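Local coordinates for protein dihydroxyacetone kinase (Citrobacter freundii, PDB 1UN8) that phosphorylates dihydroxyacetone with ATP and a divalent metal ion to give dihydroxyacetone phosphate, a step of glycerol fermentation, and works as a homodimer, at residues Ala30-Glu33 / Arg39-Val42; Pro63-Phe68 / Gly72-Ala77. One frame throughout, in Å; residues are numbered along the deposited sequence.

Contact 1. Residues Ala30-Glu33 / Arg39-Val42; sequences ARLE and RIVV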
loop_
_atom_site.group_PDB
_atom_site.type_symbol
_atom_site.label_atom_id
_atom_site.label_comp_id
_atom_site.label_asym_id
_atom_site.label_seq_id
_atom_site.Cartn_x
_atom_site.Cartn_y
_atom_site.Cartn_z
ATOM N N ALA A 30 -19.476 13.413 -2.128
ATOM C CA ALA A 30 -20.041 13.958 -3.343
ATOM C C ALA A 30 -19.154 15.060 -3.897
ATOM O O ALA A 30 -18.592 15.858 -3.143
ATOM C CB ALA A 30 -21.436 14.509 -3.061
ATOM N N ARG A 31 -19.013 15.105 -5.212
ATOM C CA ARG A 31 -18.218 16.161 -5.804
ATOM C C ARG A 31 -19.086 17.411 -5.769
ATOM O O ARG A 31 -20.307 17.321 -5.660
ATOM C CB ARG A 31 -17.825 15.816 -7.247
ATOM C CG ARG A 31 -16.932 14.591 -7.343
ATOM C CD ARG A 31 -16.250 14.458 -8.698
ATOM N NE ARG A 31 -15.401 15.602 -9.019
ATOM C CZ ARG A 31 -14.449 15.575 -9.944
ATOM N NH1 ARG A 31 -14.228 14.463 -10.625
ATOM N NH2 ARG A 31 -13.722 16.659 -10.201
ATOM N N LEU A 32 -18.454 18.576 -5.834
ATOM C CA LEU A 32 -19.180 19.833 -5.815
ATOM C C LEU A 32 -19.150 20.400 -7.226
ATOM O O LEU A 32 -18.081 20.561 -7.812
ATOM C CB LEU A 32 -18.507 20.810 -4.850
ATOM C CG LEU A 32 -19.231 22.136 -4.633
ATOM C CD1 LEU A 32 -20.376 21.920 -3.662
ATOM C CD2 LEU A 32 -18.270 23.177 -4.088
ATOM N N GLU A 33 -20.322 20.691 -7.781
ATOM C CA GLU A 33 -20.388 21.243 -9.129
ATOM C C GLU A 33 -19.554 22.512 -9.138
ATOM O O GLU A 33 -19.667 23.338 -8.229
ATOM C CB GLU A 33 -21.837 21.554 -9.504
ATOM C CG GLU A 33 -21.991 22.227 -10.859
ATOM C CD GLU A 33 -23.430 22.614 -11.142
ATOM O OE1 GLU A 33 -24.235 21.710 -11.452
ATOM O OE2 GLU A 33 -23.760 23.816 -11.039
ATOM N N ARG A 39 -11.493 21.414 -7.697
ATOM C CA ARG A 39 -11.759 20.027 -7.343
ATOM C C ARG A 39 -12.069 19.866 -5.862
ATOM O O ARG A 39 -11.183 19.618 -5.045
ATOM C CB ARG A 39 -10.562 19.164 -7.770
ATOM C CG ARG A 39 -10.667 18.709 -9.230
ATOM C CD ARG A 39 -9.328 18.392 -9.865
ATOM N NE ARG A 39 -8.470 19.569 -9.819
ATOM C CZ ARG A 39 -7.600 19.910 -10.763
ATOM N NH1 ARG A 39 -7.455 19.170 -11.855
ATOM N NH2 ARG A 39 -6.869 21.003 -10.606
ATOM N N ILE A 40 -13.350 20.000 -5.537
ATOM C CA ILE A 40 -13.819 19.896 -4.167
ATOM C C ILE A 40 -14.721 18.699 -3.919
ATOM O O ILE A 40 -15.648 18.428 -4.685
ATOM C CB ILE A 40 -14.613 21.146 -3.769
ATOM C CG1 ILE A 40 -13.810 22.400 -4.122
ATOM C CG2 ILE A 40 -14.959 21.076 -2.291
ATOM C CD1 ILE A 40 -14.214 23.646 -3.313
ATOM N N VAL A 41 -14.441 17.979 -2.842
ATOM C CA VAL A 41 -15.252 16.837 -2.473
ATOM C C VAL A 41 -15.872 17.239 -1.166
ATOM O O VAL A 41 -15.195 17.779 -0.295
ATOM C CB VAL A 41 -14.432 15.572 -2.240
ATOM C CG1 VAL A 41 -15.323 14.484 -1.633
ATOM C CG2 VAL A 41 -13.851 15.094 -3.553
ATOM N N VAL A 42 -17.163 16.986 -1.030
ATOM C CA VAL A 42 -17.859 17.358 0.185
ATOM C C VAL A 42 -18.743 16.223 0.661
ATOM O O VAL A 42 -19.074 15.328 -0.110
ATOM C CB VAL A 42 -18.726 18.605 -0.049
ATOM C CG1 VAL A 42 -20.020 18.221 -0.755
ATOM C CG2 VAL A 42 -18.995 19.283 1.268
HETATM O O HOH W 1 -15.505 20.730 -7.133
#
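Leu32 and Ile40 lie side by side on one face of a two-stranded antiparallel hairpin, their side chains pointing the same way. Leu32 CB rests against the backbone of the partner strand, 3.7 Å from Ile40 O, and also borders Ile40 CB. CG stands anti to the backbone N (chi1 -175°), which carries the branch point along the flank of the isoleucine. From there CD2 reaches the end of its neighbour, 4.2 Å from Ile40 CD1, while the leucine as a whole goes on to pack against Thr93 and Ala97.

Three direct backbone bonds and one water bridge join the strands. Ala30 and Val42 form a hydrogen-bonded pair: Ala30 N gives to Val42 O at 2.8 Å, and Val42 N returns a nearly straight bond to Ala30 O (N-H...O 175°). Leu32 N donates to Ile40 O at 3.0 Å, approaching from outside the carbonyl plane with a tilt of 23°. The reciprocal link is made through a water, which lies 2.7 Å from Leu32 O and accepts from Ile40 N at 2.8 Å, so water replaces a direct bond as the strands part toward the turn.

On the other face, Arg31 and Arg39 run alongside each other, with Arg31 NH2 3.8 Å from Arg39 CG. Arg31 NH1 makes a salt bridge to Asp18 and a hydrogen bond to Ser14.

The hairpin is thus sandwiched in the DhaK part of the chain. Helix 88-98 covers the Leu32, Ile40 and Val42 face, and helix 12-22 covers Arg31, Arg39 and Val41. Strand 40-43 pairs antiparallel with strand 76-80 on its other side, whereas strand 29-32 pairs in parallel with a strand of the second subunit, so the sheet runs on across the dimer interface.

Contact 2. Residues Pro63-Phe68 / Gly72-Ala77; sequences PAHVGF and GMLTAA
Phe68 and Met73 lie alongside one another, pointing the same way, across the turn between residues 63-68 and 72-77. Met73 CE touches Phe68 CB at 3.8 Å, and the sulfur SD sits 5.3 Å from the centroid of the Phe68 ring, 71° off its normal, an oblique Met-aromatic contact. The bend at the last Met73 torsion (chi3 94°) turns the methyl back toward the phenylalanine. Beside this pair, Leu74 N donates a weak, bent hydrogen bond to Phe68 O at 2.9 Å.

The Leu74 side chain then turns toward residues 63-68. Its CD2 lies 3.7 Å from His65 CB and approaches the imidazole obliquely. Ala77 CB completes this apolar patch, 4.0 Å from His65 CB, and it also faces the Val66 side chain at CG2.

Residues 63-68 form an irregular loop, with cis peptide bonds before both Pro63 and His65 and a short 3-10 segment at Val66-Gly67, where Phe68 N bonds back to His65 O at 2.9 Å. This loop follows strand 52-59 in the DhaK part of the enzyme, and 72-77 leads from it into strand 76-80 of the same mixed sheet.

One face of the His65 ring is covered by Ala64 CB, 3.9 Å above its centre. Both imidazole nitrogens have partners farther out: NE2 bonds to the substrate-binding Lys109 and ND1 to His159, which would fix the rotation of the ring. His159 belongs to helix 155-167, whose other residues touch Phe68 through Ile156 and Met73 through Lys160. On the sheet side, Val53 and Ser55 of strand 52-59 support Leu74, and Val41 of strand 40-43 meets Val66.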
loop_
_atom_site.group_PDB
_atom_site.type_symbol
_atom_site.label_atom_id
_atom_site.label_comp_id
_atom_site.label_asym_id
_atom_site.label_seq_id
_atom_site.Cartn_x
_atom_site.Cartn_y
_atom_site.Cartn_z
ATOM N N PRO A 63 -5.005 8.144 0.929
ATOM C CA PRO A 63 -6.364 8.684 1.113
ATOM C C PRO A 63 -6.577 10.092 1.692
ATOM O O PRO A 63 -7.750 10.506 1.791
ATOM C CB PRO A 63 -7.023 7.662 2.053
ATOM C CG PRO A 63 -5.865 7.112 2.834
ATOM C CD PRO A 63 -4.729 7.028 1.849
ATOM N N ALA A 64 -5.529 10.815 2.067
ATOM C CA ALA A 64 -5.733 12.182 2.557
ATOM C C ALA A 64 -6.048 13.028 1.343
ATOM O O ALA A 64 -5.422 12.839 0.313
ATOM C CB ALA A 64 -4.473 12.697 3.226
ATOM N N HIS A 65 -7.004 13.946 1.438
ATOM C CA HIS A 65 -7.787 14.174 2.653
ATOM C C HIS A 65 -9.217 13.716 2.462
ATOM O O HIS A 65 -10.002 13.665 3.414
ATOM C CB HIS A 65 -7.776 15.665 3.029
ATOM C CG HIS A 65 -6.425 16.167 3.435
ATOM N ND1 HIS A 65 -5.981 16.133 4.736
ATOM C CD2 HIS A 65 -5.418 16.709 2.706
ATOM C CE1 HIS A 65 -4.759 16.639 4.795
ATOM N NE2 HIS A 65 -4.394 16.995 3.575
ATOM N N VAL A 66 -9.557 13.383 1.220
ATOM C CA VAL A 66 -10.902 12.915 0.886
ATOM C C VAL A 66 -11.322 11.701 1.732
ATOM O O VAL A 66 -12.488 11.541 2.058
ATOM C CB VAL A 66 -10.985 12.552 -0.605
ATOM C CG1 VAL A 66 -12.284 11.879 -0.905
ATOM C CG2 VAL A 66 -10.773 13.783 -1.491
ATOM N N GLY A 67 -10.359 10.849 2.081
ATOM C CA GLY A 67 -10.607 9.656 2.875
ATOM C C GLY A 67 -10.945 9.963 4.324
ATOM O O GLY A 67 -11.350 9.073 5.097
ATOM N N PHE A 68 -10.790 11.222 4.712
ATOM C CA PHE A 68 -11.166 11.613 6.064
ATOM C C PHE A 68 -12.291 12.629 6.103
ATOM O O PHE A 68 -12.398 13.437 7.022
ATOM C CB PHE A 68 -9.929 11.987 6.873
ATOM C CG PHE A 68 -8.866 10.961 6.759
ATOM C CD1 PHE A 68 -7.762 11.178 5.930
ATOM C CD2 PHE A 68 -8.962 9.767 7.459
ATOM C CE1 PHE A 68 -6.759 10.236 5.798
ATOM C CE2 PHE A 68 -7.978 8.827 7.335
ATOM C CZ PHE A 68 -6.843 9.070 6.483
ATOM N N GLY A 72 -17.756 13.207 12.050
ATOM C CA GLY A 72 -16.693 13.039 13.029
ATOM C C GLY A 72 -15.341 13.569 12.569
ATOM O O GLY A 72 -14.386 13.618 13.359
ATOM N N MET A 73 -15.254 13.951 11.290
ATOM C CA MET A 73 -14.020 14.480 10.719
ATOM C C MET A 73 -14.275 15.560 9.677
ATOM O O MET A 73 -15.227 16.329 9.791
ATOM C CB MET A 73 -13.171 13.356 10.100
ATOM C CG MET A 73 -12.513 12.449 11.129
ATOM S SD MET A 73 -11.328 11.239 10.468
ATOM C CE MET A 73 -9.792 12.144 10.663
ATOM N N LEU A 74 -13.420 15.609 8.662
ATOM C CA LEU A 74 -13.516 16.616 7.617
ATOM C C LEU A 74 -14.891 16.813 7.005
ATOM O O LEU A 74 -15.615 15.852 6.763
ATOM C CB LEU A 74 -12.498 16.301 6.521
ATOM C CG LEU A 74 -11.209 17.133 6.538
ATOM C CD1 LEU A 74 -10.756 17.408 7.964
ATOM C CD2 LEU A 74 -10.136 16.394 5.747
ATOM N N THR A 75 -15.239 18.076 6.762
ATOM C CA THR A 75 -16.520 18.438 6.159
ATOM C C THR A 75 -16.339 18.455 4.654
ATOM O O THR A 75 -17.226 18.071 3.904
ATOM C CB THR A 75 -16.989 19.835 6.620
ATOM O OG1 THR A 75 -17.302 19.794 8.017
ATOM C CG2 THR A 75 -18.215 20.278 5.840
ATOM N N ALA A 76 -15.169 18.902 4.218
ATOM C CA ALA A 76 -14.851 18.966 2.802
ATOM C C ALA A 76 -13.339 18.987 2.649
ATOM O O ALA A 76 -12.616 19.239 3.610
ATOM C CB ALA A 76 -15.461 20.222 2.189
ATOM N N ALA A 77 -12.864 18.719 1.436
ATOM C CA ALA A 77 -11.429 18.724 1.152
ATOM C C ALA A 77 -11.224 19.413 -0.188
ATOM O O ALA A 77 -11.938 19.137 -1.154
ATOM C CB ALA A 77 -10.875 17.279 1.109
#

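Contact 1 closes along the chain before contact 2 opens, yet their centres lie only 12 Å apart because strands 40-43 and 76-80 are neighbours in one sheet. A probable hydrogen bond joins Val41 O to Ala77 N at 3.1 Å, and Val42 CG2 packs 3.4 Å from Thr75 O. The hairpin of contact 1 reaches the second subunit, while contact 2 is nearer the substrate-binding residues. Measured between side chains, His65 is about 3 Å from Lys109 and about 6 Å from His61, both substrate-binding; from contact 1, Arg39 is about 7 Å from Ser59, another substrate-binding residue.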